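Local atomic coordinates of mevalonate kinase, putative (Leishmania major, PDB entry 2HFS), a protein that probably phosphorylates (R)-mevalonate with ATP to give (R)-5-phosphomevalonate, an early step of isoprenoid and sterol biosynthesis. Residues A202-D207 with T286-I291. Residues are numbered along the deposited sequence; the frame is centred on the assembly and turned at random.
Sequences AKVVND and TGRGGI
V204, on the helix 201-214, fills the angle between T286 and R288 of the loop 286-291, and its two methyls divide the work. V204 CG2 meets the T286 methyl CG2 at 3.7 Å and the R288 methylene CD at the same separation. V204 CG1, anti to the backbone N (chi1 177°), sits above one face of the R288 guanidinium, offset toward its rim, and also lies 3.7 Å from T286 O. That carbonyl is hydrogen-bonded to H28 NE2, while T286 OG1 pairs with T201 OG1; V261 and H28 add to the buried surroundings of V204. One helical turn beyond V204 the contact becomes polar and more open. The R288 chain, extended from CG to NE, runs past V204 and presents R288 NH1 to D207 OD2 at 2.7 Å, with an N-H...O angle of 160°. The carboxylate oxygen lies close to the guanidinium plane but is approached on its anti side, and the two planes are turned 56° apart, a single-oxygen grip and not a flat two-pronged pairing. K203 NZ, one turn earlier on the same helix, makes a longer salt bridge to D207 OD2 (3.5 Å); the shared carboxylate probably offsets the two cations, K203 NZ and R288 NH1, which are 4.3 Å apart. R288 NH2 bonds to D260 O, which helps fix the guanidinium's rotation. The sequence TGRGGI belongs to the glycine-rich C-terminal motif of the GHMP kinase fold, here joined to the helix by the V204 packing and the R288-D207 bridge, to which K203 adds a second cation.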
# COMPACT_ATOMS: atom_id res chain seq x y z
N ALA A 202 -7.39 -4.78 -12.39
CA ALA A 202 -7.65 -5.84 -13.36
C ALA A 202 -7.77 -5.32 -14.80
O ALA A 202 -7.16 -5.88 -15.71
CB ALA A 202 -8.89 -6.64 -12.97
N LYS A 203 -8.53 -4.24 -15.00
CA LYS A 203 -8.73 -3.63 -16.32
C LYS A 203 -7.46 -3.02 -16.94
O LYS A 203 -7.21 -3.16 -18.14
CB LYS A 203 -9.83 -2.58 -16.26
CG LYS A 203 -9.85 -1.63 -17.44
CD LYS A 203 -11.17 -0.89 -17.56
CE LYS A 203 -11.31 -0.25 -18.94
NZ LYS A 203 -10.04 0.40 -19.39
N VAL A 204 -6.67 -2.33 -16.12
CA VAL A 204 -5.43 -1.70 -16.60
C VAL A 204 -4.39 -2.78 -16.90
O VAL A 204 -3.71 -2.75 -17.94
CB VAL A 204 -4.91 -0.66 -15.56
CG1 VAL A 204 -3.60 -0.06 -16.02
CG2 VAL A 204 -5.96 0.45 -15.32
N VAL A 205 -4.25 -3.74 -15.97
CA VAL A 205 -3.30 -4.84 -16.13
C VAL A 205 -3.60 -5.62 -17.41
O VAL A 205 -2.69 -6.04 -18.11
CB VAL A 205 -3.26 -5.79 -14.89
CG1 VAL A 205 -2.59 -7.12 -15.22
CG2 VAL A 205 -2.53 -5.13 -13.70
N ASN A 206 -4.88 -5.80 -17.72
CA ASN A 206 -5.25 -6.50 -18.96
C ASN A 206 -5.01 -5.68 -20.23
O ASN A 206 -4.59 -6.23 -21.26
CB ASN A 206 -6.68 -7.02 -18.85
CG ASN A 206 -6.81 -8.05 -17.75
OD1 ASN A 206 -5.93 -8.89 -17.56
ND2 ASN A 206 -7.92 -8.00 -17.02
N ASP A 207 -5.21 -4.37 -20.14
CA ASP A 207 -4.77 -3.46 -21.20
C ASP A 207 -3.26 -3.61 -21.47
O ASP A 207 -2.84 -3.59 -22.63
CB ASP A 207 -5.08 -1.99 -20.87
CG ASP A 207 -6.53 -1.62 -21.14
OD1 ASP A 207 -7.31 -2.49 -21.58
OD2 ASP A 207 -6.98 -0.49 -20.91
N THR A 286 -1.56 1.23 -9.70
CA THR A 286 -2.32 0.92 -10.91
C THR A 286 -2.15 1.98 -12.00
O THR A 286 -2.09 1.65 -13.17
CB THR A 286 -3.82 0.73 -10.57
OG1 THR A 286 -3.96 -0.43 -9.74
CG2 THR A 286 -4.67 0.42 -11.82
N GLY A 287 -2.07 3.24 -11.58
CA GLY A 287 -2.01 4.36 -12.51
C GLY A 287 -3.39 4.70 -13.04
O GLY A 287 -4.40 4.14 -12.59
N ARG A 288 -3.42 5.62 -14.02
CA ARG A 288 -4.66 6.11 -14.65
C ARG A 288 -5.61 6.67 -13.58
O ARG A 288 -6.83 6.49 -13.65
CB ARG A 288 -5.35 5.02 -15.48
CG ARG A 288 -4.47 4.34 -16.53
CD ARG A 288 -5.26 3.43 -17.47
NE ARG A 288 -4.49 3.03 -18.65
CZ ARG A 288 -4.81 1.99 -19.43
NH1 ARG A 288 -5.88 1.25 -19.15
NH2 ARG A 288 -4.06 1.69 -20.48
N GLY A 289 -5.02 7.32 -12.58
CA GLY A 289 -5.76 7.73 -11.39
C GLY A 289 -4.95 7.34 -10.17
O GLY A 289 -3.74 7.14 -10.24
N GLY A 290 -5.62 7.19 -9.03
CA GLY A 290 -4.94 6.70 -7.84
C GLY A 290 -3.93 7.72 -7.32
O GLY A 290 -4.20 8.92 -7.33
N ILE A 291 -2.76 7.22 -6.91
CA ILE A 291 -1.75 8.03 -6.23
C ILE A 291 -0.46 8.16 -7.02
O ILE A 291 -0.13 7.31 -7.88
CB ILE A 291 -1.41 7.47 -4.79
CG1 ILE A 291 -0.97 5.98 -4.83
CG2 ILE A 291 -2.57 7.68 -3.82
CD1 ILE A 291 -0.00 5.60 -3.67